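PDB 6WTE: B12-binding domain-containing protein from Kitasatospora setae, which is the cobalamin-dependent radical SAM methyltransferase TsrM, which carries a [4Fe-4S] cluster and probably transfers methyl groups by a non-radical route. Local coordinates for residues T71-Q79 against S408-Y416; A281-R292 against D315-G326. All coordinates share one frame; numbering follows the deposited sequence.

Contact 1. Residues T71-Q79 against S408-Y416; sequences TDTVYAFEQ and SLGLRLFPY
Arg-412 meets Asp-72 side-on, with two nitrogens on two oxygens. NE reaches OD2 of Asp-72 at 2.9 Å, and NH2 reaches OD1 of Asp-72 at 3.0 Å. Both bonds are nearly straight. The carboxylate lies at the guanidinium edge, but the two planes are turned 50° apart, so both nitrogens approach from above the carboxylate plane. Bends at chi2 (-89°) and chi3 (-64°) fold the arginine chain back toward the aspartate. Val-74 N takes OD2 from the opposite face, closing an Asx turn, and Thr-71 OG1 donates to OD1. With an alanine here in place of the aspartate, the Arg-412 charge would probably lose this mate, and the turn its side-chain acceptor. The Phe-414 ring turns its edge to Thr-71, with CE2 3.6 Å from OG1. Ala-76 CB presses on the backbone, 3.6 Å from Gly-410 C. Two waters bridge the backbones: one joins Val-74 O to Arg-412 N, the other Ala-76 N to Leu-409 O. Thr-71 N and Thr-73 O are also hydrogen-bonded to cobalamin. Each carboxylate oxygen of Asp-72 thus has two donors, and this buried ion pair ties a cobalamin-binding loop to the radical SAM core.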
loop_
_atom_site.group_PDB
_atom_site.type_symbol
_atom_site.label_atom_id
_atom_site.label_comp_id
_atom_site.label_asym_id
_atom_site.label_seq_id
_atom_site.Cartn_x
_atom_site.Cartn_y
_atom_site.Cartn_z
ATOM N N THR A 71 -7.654 1.487 3.366
ATOM C CA THR A 71 -8.757 1.432 4.321
ATOM C C THR A 71 -8.750 2.631 5.255
ATOM O O THR A 71 -9.815 3.099 5.671
ATOM C CB THR A 71 -8.678 0.151 5.151
ATOM O OG1 THR A 71 -7.397 0.086 5.799
ATOM C CG2 THR A 71 -8.852 -1.065 4.267
ATOM N N ASP A 72 -7.560 3.115 5.603
ATOM C CA ASP A 72 -7.366 4.255 6.488
ATOM C C ASP A 72 -5.952 4.761 6.245
ATOM O O ASP A 72 -5.222 4.219 5.413
ATOM C CB ASP A 72 -7.601 3.890 7.966
ATOM C CG ASP A 72 -6.680 2.793 8.470
ATOM O OD1 ASP A 72 -6.834 1.635 8.031
ATOM O OD2 ASP A 72 -5.810 3.089 9.330
ATOM N N THR A 73 -5.564 5.807 6.976
ATOM C CA THR A 73 -4.221 6.346 6.788
ATOM C C THR A 73 -3.144 5.424 7.336
ATOM O O THR A 73 -1.979 5.578 6.959
ATOM C CB THR A 73 -4.085 7.720 7.448
ATOM O OG1 THR A 73 -4.170 7.578 8.872
ATOM C CG2 THR A 73 -5.174 8.664 6.955
ATOM N N VAL A 74 -3.504 4.497 8.232
ATOM C CA VAL A 74 -2.614 3.475 8.786
ATOM C C VAL A 74 -1.654 4.111 9.796
ATOM O O VAL A 74 -0.835 3.425 10.418
ATOM C CB VAL A 74 -1.912 2.700 7.643
ATOM C CG1 VAL A 74 -0.843 1.736 8.125
ATOM C CG2 VAL A 74 -2.961 1.915 6.859
ATOM N N TYR A 75 -1.802 5.414 10.037
ATOM C CA TYR A 75 -1.085 6.066 11.131
ATOM C C TYR A 75 -1.785 5.721 12.438
ATOM O O TYR A 75 -2.944 6.096 12.637
ATOM C CB TYR A 75 -1.057 7.581 10.943
ATOM C CG TYR A 75 -0.067 8.094 9.927
ATOM C CD1 TYR A 75 1.297 7.880 10.083
ATOM C CD2 TYR A 75 -0.494 8.829 8.829
ATOM C CE1 TYR A 75 2.209 8.367 9.158
ATOM C CE2 TYR A 75 0.410 9.316 7.901
ATOM C CZ TYR A 75 1.757 9.082 8.069
ATOM O OH TYR A 75 2.656 9.569 7.144
ATOM N N ALA A 76 -1.080 5.024 13.337
ATOM C CA ALA A 76 -1.728 4.493 14.533
ATOM C C ALA A 76 -2.258 5.592 15.447
ATOM O O ALA A 76 -3.288 5.405 16.105
ATOM C CB ALA A 76 -0.758 3.592 15.301
ATOM N N PHE A 77 -1.574 6.729 15.520
ATOM C CA PHE A 77 -2.052 7.805 16.378
ATOM C C PHE A 77 -3.236 8.553 15.776
ATOM O O PHE A 77 -3.934 9.264 16.508
ATOM C CB PHE A 77 -0.916 8.788 16.678
ATOM C CG PHE A 77 -0.102 9.154 15.472
ATOM C CD1 PHE A 77 0.953 8.354 15.056
ATOM C CD2 PHE A 77 -0.397 10.298 14.742
ATOM C CE1 PHE A 77 1.695 8.685 13.939
ATOM C CE2 PHE A 77 0.352 10.636 13.626
ATOM C CZ PHE A 77 1.393 9.828 13.224
ATOM N N GLU A 78 -3.505 8.378 14.482
ATOM C CA GLU A 78 -4.552 9.129 13.799
ATOM C C GLU A 78 -5.873 8.375 13.728
ATOM O O GLU A 78 -6.911 8.913 14.121
ATOM C CB GLU A 78 -4.107 9.494 12.379
ATOM C CG GLU A 78 -5.051 10.475 11.702
ATOM C CD GLU A 78 -4.613 10.844 10.301
ATOM O OE1 GLU A 78 -3.622 10.261 9.809
ATOM O OE2 GLU A 78 -5.270 11.721 9.695
ATOM N N GLN A 79 -5.853 7.139 13.237
ATOM C CA GLN A 79 -7.056 6.322 13.115
ATOM C C GLN A 79 -8.131 7.056 12.312
ATOM O O GLN A 79 -9.265 7.267 12.758
ATOM C CB GLN A 79 -7.555 5.907 14.499
ATOM C CG GLN A 79 -6.574 4.972 15.183
ATOM C CD GLN A 79 -6.877 4.768 16.643
ATOM O OE1 GLN A 79 -8.037 4.749 17.052
ATOM N NE2 GLN A 79 -5.832 4.624 17.446
ATOM N N SER A 408 8.353 6.011 12.475
ATOM C CA SER A 408 6.931 5.776 12.668
ATOM C C SER A 408 6.693 5.231 14.072
ATOM O O SER A 408 7.593 4.663 14.694
ATOM C CB SER A 408 6.389 4.796 11.621
ATOM O OG SER A 408 6.540 5.309 10.306
ATOM N N LEU A 409 5.458 5.396 14.566
ATOM C CA LEU A 409 5.090 5.031 15.932
ATOM C C LEU A 409 3.763 4.288 15.947
ATOM O O LEU A 409 2.763 4.785 15.416
ATOM C CB LEU A 409 4.965 6.264 16.833
ATOM C CG LEU A 409 6.217 6.857 17.465
ATOM C CD1 LEU A 409 5.885 8.201 18.095
ATOM C CD2 LEU A 409 6.744 5.897 18.510
ATOM N N GLY A 410 3.739 3.128 16.592
ATOM C CA GLY A 410 2.510 2.375 16.742
ATOM C C GLY A 410 2.176 1.557 15.506
ATOM O O GLY A 410 2.707 1.765 14.416
ATOM N N LEU A 411 1.263 0.599 15.684
ATOM C CA LEU A 411 0.884 -0.307 14.604
ATOM C C LEU A 411 -0.628 -0.431 14.532
ATOM O O LEU A 411 -1.258 -0.889 15.492
ATOM C CB LEU A 411 1.506 -1.693 14.801
ATOM C CG LEU A 411 1.104 -2.694 13.714
ATOM C CD1 LEU A 411 1.630 -2.236 12.364
ATOM C CD2 LEU A 411 1.581 -4.097 14.031
ATOM N N ARG A 412 -1.207 -0.060 13.393
ATOM C CA ARG A 412 -2.591 -0.437 13.119
ATOM C C ARG A 412 -2.659 -1.936 12.851
ATOM O O ARG A 412 -1.915 -2.457 12.012
ATOM C CB ARG A 412 -3.140 0.340 11.918
ATOM C CG ARG A 412 -3.743 1.693 12.256
ATOM C CD ARG A 412 -5.228 1.593 12.589
ATOM N NE ARG A 412 -6.009 1.152 11.434
ATOM C CZ ARG A 412 -6.748 0.050 11.396
ATOM N NH1 ARG A 412 -6.846 -0.737 12.464
ATOM N NH2 ARG A 412 -7.408 -0.254 10.289
ATOM N N LEU A 413 -3.550 -2.627 13.568
ATOM C CA LEU A 413 -3.675 -4.076 13.484
ATOM C C LEU A 413 -4.692 -4.484 12.428
ATOM O O LEU A 413 -5.760 -3.885 12.320
ATOM C CB LEU A 413 -4.093 -4.653 14.836
ATOM C CG LEU A 413 -3.075 -4.439 15.959
ATOM C CD1 LEU A 413 -3.619 -4.964 17.260
ATOM C CD2 LEU A 413 -1.765 -5.118 15.607
ATOM N N PHE A 414 -4.362 -5.531 11.675
ATOM C CA PHE A 414 -5.209 -6.070 10.626
ATOM C C PHE A 414 -5.368 -7.572 10.813
ATOM O O PHE A 414 -4.519 -8.217 11.440
ATOM C CB PHE A 414 -4.625 -5.749 9.242
ATOM C CG PHE A 414 -4.760 -4.302 8.870
ATOM C CD1 PHE A 414 -3.830 -3.370 9.311
ATOM C CD2 PHE A 414 -5.829 -3.869 8.103
ATOM C CE1 PHE A 414 -3.959 -2.032 8.983
ATOM C CE2 PHE A 414 -5.961 -2.532 7.769
ATOM C CZ PHE A 414 -5.024 -1.615 8.212
ATOM N N PRO A 415 -6.469 -8.149 10.316
ATOM C CA PRO A 415 -6.805 -9.533 10.696
ATOM C C PRO A 415 -5.806 -10.570 10.216
ATOM O O PRO A 415 -5.584 -11.567 10.915
ATOM C CB PRO A 415 -8.189 -9.744 10.061
ATOM C CG PRO A 415 -8.287 -8.692 8.990
ATOM C CD PRO A 415 -7.550 -7.518 9.534
ATOM N N TYR A 416 -5.197 -10.380 9.050
ATOM C CA TYR A 416 -4.316 -11.411 8.518
ATOM C C TYR A 416 -2.869 -10.961 8.601
ATOM O O TYR A 416 -2.127 -11.002 7.617
ATOM C CB TYR A 416 -4.728 -11.764 7.092
ATOM C CG TYR A 416 -6.182 -12.145 7.057
ATOM C CD1 TYR A 416 -6.613 -13.313 7.668
ATOM C CD2 TYR A 416 -7.129 -11.316 6.467
ATOM C CE1 TYR A 416 -7.948 -13.669 7.673
ATOM C CE2 TYR A 416 -8.480 -11.664 6.461
ATOM C CZ TYR A 416 -8.877 -12.841 7.072
ATOM O OH TYR A 416 -10.199 -13.210 7.084
HETATM O O HOH W 1 0.316 1.072 11.205
HETATM O O HOH W 2 1.531 4.442 12.875
#

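Contact 2. Residues A281-R292 against D315-G326; sequences AKNLLREIVRRR and DEEFADLLAAAG
Leu-285 is the central apolar contact, a knob set among Phe-318, Leu-321, Leu-322 and Ala-325. Its CD1 branch lies 3.6 Å from Phe-318 CE1 and also meets CD2 of Leu-322. Its CD2 branch turns to Ala-325 CB. A chi1 of -63° sets CG beside the backbone N, and chi2 of 171° then sends the two methyls to different members of the hole. Farther along, Val-289 CG2 touches Ala-324 CB at 3.6 Å, and Ile-288 CG2 rests on Ala-325. These small alanines let the backbones come near, with Val-289 CA 5.0 Å from Ala-325 CA.

The charged contacts lie at the other end. The extended chain of Lys-282 passes Phe-318 and brings NZ to Glu-317 OE1 at 2.7 Å. NZ also bonds both oxygens of Asp-315 through their syn lone pairs. Asp-315 is the N-cap, and its OD1 accepts from Phe-318 N as well. Arg-286 NH2 reaches Glu-317 OE2 at 2.9 Å, from above the carboxylate plane. A water joins the same NH2 to Glu-317 OE1. Leu-321 CD1 lies over one face of this guanidinium.

At the C-terminal end, Arg-292 lays a guanidinium face over the backbone of Ala-325 and Gly-326. Gly-326 ends its helix in a Schellman motif.

The helix axes approach to 8.7 Å and cross at 36°. Strand 304-309 lies between the helices in sequence and pairs in parallel with strand 327-335. Neighbouring helices packed side by side, with parallel strands between and after them in sequence, are consistent with the partial TIM-type barrel of radical SAM cores.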
loop_
_atom_site.group_PDB
_atom_site.type_symbol
_atom_site.label_atom_id
_atom_site.label_comp_id
_atom_site.label_asym_id
_atom_site.label_seq_id
_atom_site.Cartn_x
_atom_site.Cartn_y
_atom_site.Cartn_z
ATOM N N ALA A 281 14.949 -9.169 -10.082
ATOM C CA ALA A 281 15.276 -7.750 -10.018
ATOM C C ALA A 281 16.550 -7.447 -10.795
ATOM O O ALA A 281 16.607 -6.483 -11.569
ATOM C CB ALA A 281 15.420 -7.310 -8.560
ATOM N N LYS A 282 17.587 -8.270 -10.603
ATOM C CA LYS A 282 18.841 -8.049 -11.317
ATOM C C LYS A 282 18.673 -8.258 -12.819
ATOM O O LYS A 282 19.235 -7.503 -13.618
ATOM C CB LYS A 282 19.935 -8.958 -10.765
ATOM C CG LYS A 282 20.455 -8.498 -9.418
ATOM C CD LYS A 282 21.554 -9.413 -8.903
ATOM C CE LYS A 282 22.234 -8.811 -7.686
ATOM N NZ LYS A 282 23.353 -9.678 -7.200
ATOM N N ASN A 283 17.899 -9.268 -13.227
ATOM C CA ASN A 283 17.642 -9.454 -14.653
ATOM C C ASN A 283 16.886 -8.267 -15.238
ATOM O O ASN A 283 17.137 -7.857 -16.382
ATOM C CB ASN A 283 16.851 -10.744 -14.883
ATOM C CG ASN A 283 17.710 -11.985 -14.775
ATOM O OD1 ASN A 283 18.926 -11.929 -14.952
ATOM N ND2 ASN A 283 17.077 -13.119 -14.489
ATOM N N LEU A 284 15.949 -7.707 -14.473
ATOM C CA LEU A 284 15.216 -6.532 -14.929
ATOM C C LEU A 284 16.154 -5.349 -15.148
ATOM O O LEU A 284 16.084 -4.666 -16.176
ATOM C CB LEU A 284 14.140 -6.167 -13.914
ATOM C CG LEU A 284 13.248 -5.022 -14.390
ATOM C CD1 LEU A 284 12.336 -5.530 -15.491
ATOM C CD2 LEU A 284 12.446 -4.458 -13.231
ATOM N N LEU A 285 17.028 -5.080 -14.170
ATOM C CA LEU A 285 17.955 -3.962 -14.296
ATOM C C LEU A 285 18.897 -4.166 -15.475
ATOM O O LEU A 285 19.165 -3.227 -16.236
ATOM C CB LEU A 285 18.735 -3.785 -12.994
ATOM C CG LEU A 285 17.851 -3.431 -11.793
ATOM C CD1 LEU A 285 18.657 -3.496 -10.498
ATOM C CD2 LEU A 285 17.217 -2.058 -11.969
ATOM N N ARG A 286 19.380 -5.397 -15.660
ATOM C CA ARG A 286 20.236 -5.697 -16.803
ATOM C C ARG A 286 19.537 -5.375 -18.121
ATOM O O ARG A 286 20.157 -4.834 -19.042
ATOM C CB ARG A 286 20.664 -7.165 -16.769
ATOM C CG ARG A 286 21.640 -7.516 -15.646
ATOM C CD ARG A 286 22.126 -8.957 -15.760
ATOM N NE ARG A 286 22.969 -9.330 -14.625
ATOM C CZ ARG A 286 22.576 -10.115 -13.628
ATOM N NH1 ARG A 286 21.353 -10.635 -13.626
ATOM N NH2 ARG A 286 23.412 -10.391 -12.635
ATOM N N GLU A 287 18.250 -5.715 -18.237
ATOM C CA GLU A 287 17.528 -5.411 -19.470
ATOM C C GLU A 287 17.349 -3.909 -19.654
ATOM O O GLU A 287 17.463 -3.400 -20.777
ATOM C CB GLU A 287 16.178 -6.132 -19.480
ATOM C CG GLU A 287 15.302 -5.799 -20.680
ATOM C CD GLU A 287 15.917 -6.217 -22.003
ATOM O OE1 GLU A 287 16.893 -7.003 -22.008
ATOM O OE2 GLU A 287 15.416 -5.758 -23.051
ATOM N N ILE A 288 17.081 -3.179 -18.567
ATOM C CA ILE A 288 16.963 -1.725 -18.663
ATOM C C ILE A 288 18.270 -1.126 -19.162
ATOM O O ILE A 288 18.290 -0.263 -20.050
ATOM C CB ILE A 288 16.564 -1.123 -17.306
ATOM C CG1 ILE A 288 15.158 -1.575 -16.898
ATOM C CG2 ILE A 288 16.634 0.392 -17.369
ATOM C CD1 ILE A 288 14.796 -1.139 -15.495
ATOM N N VAL A 289 19.383 -1.575 -18.585
ATOM C CA VAL A 289 20.695 -1.075 -18.984
ATOM C C VAL A 289 20.975 -1.416 -20.438
ATOM O O VAL A 289 21.498 -0.590 -21.196
ATOM C CB VAL A 289 21.780 -1.642 -18.050
ATOM C CG1 VAL A 289 23.171 -1.337 -18.596
ATOM C CG2 VAL A 289 21.610 -1.075 -16.656
ATOM N N ARG A 290 20.615 -2.633 -20.853
ATOM C CA ARG A 290 20.888 -3.051 -22.224
ATOM C C ARG A 290 20.140 -2.182 -23.224
ATOM O O ARG A 290 20.708 -1.776 -24.243
ATOM C CB ARG A 290 20.509 -4.519 -22.417
ATOM C CG ARG A 290 20.848 -5.056 -23.801
ATOM C CD ARG A 290 20.090 -6.339 -24.126
ATOM N NE ARG A 290 18.657 -6.108 -24.308
ATOM C CZ ARG A 290 18.116 -5.614 -25.419
ATOM N NH1 ARG A 290 18.889 -5.291 -26.447
ATOM N NH2 ARG A 290 16.803 -5.437 -25.504
ATOM N N ARG A 291 18.874 -1.862 -22.941
ATOM C CA ARG A 291 18.119 -1.013 -23.858
ATOM C C ARG A 291 18.669 0.405 -23.881
ATOM O O ARG A 291 18.756 1.027 -24.948
ATOM C CB ARG A 291 16.644 -0.995 -23.472
ATOM C CG ARG A 291 15.942 -2.317 -23.666
ATOM C CD ARG A 291 14.452 -2.111 -23.704
ATOM N NE ARG A 291 13.736 -3.370 -23.569
ATOM C CZ ARG A 291 12.418 -3.488 -23.657
ATOM N NH1 ARG A 291 11.670 -2.416 -23.887
ATOM N NH2 ARG A 291 11.850 -4.676 -23.505
ATOM N N ARG A 292 19.038 0.935 -22.711
ATOM C CA ARG A 292 19.612 2.275 -22.648
ATOM C C ARG A 292 20.869 2.363 -23.500
ATOM O O ARG A 292 21.051 3.313 -24.274
ATOM C CB ARG A 292 19.920 2.638 -21.195
ATOM C CG ARG A 292 18.694 3.037 -20.385
ATOM C CD ARG A 292 19.001 3.097 -18.893
ATOM N NE ARG A 292 20.155 3.942 -18.589
ATOM C CZ ARG A 292 20.104 5.050 -17.854
ATOM N NH1 ARG A 292 21.206 5.751 -17.627
ATOM N NH2 ARG A 292 18.955 5.465 -17.351
ATOM N N ASP A 315 23.726 -6.199 -2.521
ATOM C CA ASP A 315 25.168 -6.356 -2.652
ATOM C C ASP A 315 25.726 -5.390 -3.694
ATOM O O ASP A 315 25.004 -4.585 -4.296
ATOM C CB ASP A 315 25.541 -7.814 -2.963
ATOM C CG ASP A 315 24.950 -8.333 -4.269
ATOM O OD1 ASP A 315 24.526 -7.539 -5.130
ATOM O OD2 ASP A 315 24.912 -9.573 -4.435
ATOM N N GLU A 316 27.043 -5.474 -3.895
ATOM C CA GLU A 316 27.722 -4.531 -4.775
ATOM C C GLU A 316 27.207 -4.637 -6.205
ATOM O O GLU A 316 26.987 -3.617 -6.873
ATOM C CB GLU A 316 29.231 -4.765 -4.721
ATOM C CG GLU A 316 30.042 -3.765 -5.523
ATOM C CD GLU A 316 31.534 -3.976 -5.356
ATOM O OE1 GLU A 316 31.920 -4.934 -4.652
ATOM O OE2 GLU A 316 32.316 -3.182 -5.922
ATOM N N GLU A 317 27.007 -5.863 -6.697
ATOM C CA GLU A 317 26.485 -6.034 -8.049
ATOM C C GLU A 317 25.110 -5.396 -8.191
ATOM O O GLU A 317 24.808 -4.767 -9.211
ATOM C CB GLU A 317 26.419 -7.516 -8.417
ATOM C CG GLU A 317 25.886 -7.759 -9.829
ATOM C CD GLU A 317 25.569 -9.214 -10.110
ATOM O OE1 GLU A 317 25.095 -9.921 -9.194
ATOM O OE2 GLU A 317 25.802 -9.650 -11.257
ATOM N N PHE A 318 24.256 -5.561 -7.179
ATOM C CA PHE A 318 22.937 -4.941 -7.226
ATOM C C PHE A 318 23.053 -3.426 -7.285
ATOM O O PHE A 318 22.365 -2.774 -8.079
ATOM C CB PHE A 318 22.113 -5.375 -6.010
ATOM C CG PHE A 318 20.652 -4.996 -6.090
ATOM C CD1 PHE A 318 19.883 -5.374 -7.176
ATOM C CD2 PHE A 318 20.046 -4.285 -5.061
ATOM C CE1 PHE A 318 18.533 -5.036 -7.247
ATOM C CE2 PHE A 318 18.695 -3.956 -5.121
ATOM C CZ PHE A 318 17.942 -4.327 -6.221
ATOM N N ALA A 319 23.950 -2.850 -6.478
ATOM C CA ALA A 319 24.094 -1.401 -6.457
ATOM C C ALA A 319 24.651 -0.882 -7.777
ATOM O O ALA A 319 24.213 0.166 -8.265
ATOM C CB ALA A 319 24.979 -0.973 -5.288
ATOM N N ASP A 320 25.606 -1.604 -8.377
ATOM C CA ASP A 320 26.112 -1.209 -9.692
ATOM C C ASP A 320 25.014 -1.270 -10.745
ATOM O O ASP A 320 24.938 -0.406 -11.627
ATOM C CB ASP A 320 27.281 -2.101 -10.108
ATOM C CG ASP A 320 28.542 -1.828 -9.312
ATOM O OD1 ASP A 320 28.676 -0.724 -8.745
ATOM O OD2 ASP A 320 29.408 -2.720 -9.270
ATOM N N LEU A 321 24.153 -2.287 -10.672
ATOM C CA LEU A 321 23.062 -2.397 -11.634
ATOM C C LEU A 321 22.039 -1.285 -11.437
ATOM O O LEU A 321 21.576 -0.682 -12.412
ATOM C CB LEU A 321 22.403 -3.769 -11.513
ATOM C CG LEU A 321 23.159 -4.929 -12.159
ATOM C CD1 LEU A 321 22.503 -6.250 -11.795
ATOM C CD2 LEU A 321 23.212 -4.756 -13.675
ATOM N N LEU A 322 21.688 -0.986 -10.185
ATOM C CA LEU A 322 20.794 0.137 -9.918
ATOM C C LEU A 322 21.360 1.435 -10.480
ATOM O O LEU A 322 20.648 2.200 -11.142
ATOM C CB LEU A 322 20.556 0.267 -8.416
ATOM C CG LEU A 322 19.658 -0.780 -7.761
ATOM C CD1 LEU A 322 19.779 -0.632 -6.257
ATOM C CD2 LEU A 322 18.204 -0.603 -8.207
ATOM N N ALA A 323 22.643 1.704 -10.228
ATOM C CA ALA A 323 23.230 2.943 -10.727
ATOM C C ALA A 323 23.174 2.999 -12.246
ATOM O O ALA A 323 22.787 4.021 -12.822
ATOM C CB ALA A 323 24.671 3.086 -10.233
ATOM N N ALA A 324 23.516 1.894 -12.912
ATOM C CA ALA A 324 23.576 1.902 -14.368
ATOM C C ALA A 324 22.194 2.037 -14.985
ATOM O O ALA A 324 22.059 2.590 -16.083
ATOM C CB ALA A 324 24.259 0.630 -14.870
ATOM N N ALA A 325 21.165 1.547 -14.293
ATOM C CA ALA A 325 19.798 1.577 -14.808
ATOM C C ALA A 325 19.119 2.930 -14.644
ATOM O O ALA A 325 18.082 3.164 -15.274
ATOM C CB ALA A 325 18.952 0.500 -14.116
ATOM N N GLY A 326 19.653 3.811 -13.814
ATOM C CA GLY A 326 19.040 5.092 -13.548
ATOM C C GLY A 326 18.394 5.238 -12.180
ATOM O O GLY A 326 17.567 6.146 -11.998
HETATM O O HOH W 3 23.651 -12.295 -10.550
#

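The two contacts lie on opposite sides of the chain's centre, with their own centres about 35 Å apart and nearest atoms about 22 Å apart. Contact 1 joins distant parts of the sequence, 71-79 and 408-416. Both segments of contact 2 fall between these in the chain and are much closer to each other. Contact 1 links the B12-binding domain to the end of strand 404-412 and the loop that follows. Contact 2 pairs helices 278-294 and 316-325. The core sheet connects them: strands 304-309, 327-335, 373-380 and 404-412 follow one another in parallel pairs. One contact therefore joins two domains beside cobalamin, while the other joins two helices of the radical SAM core.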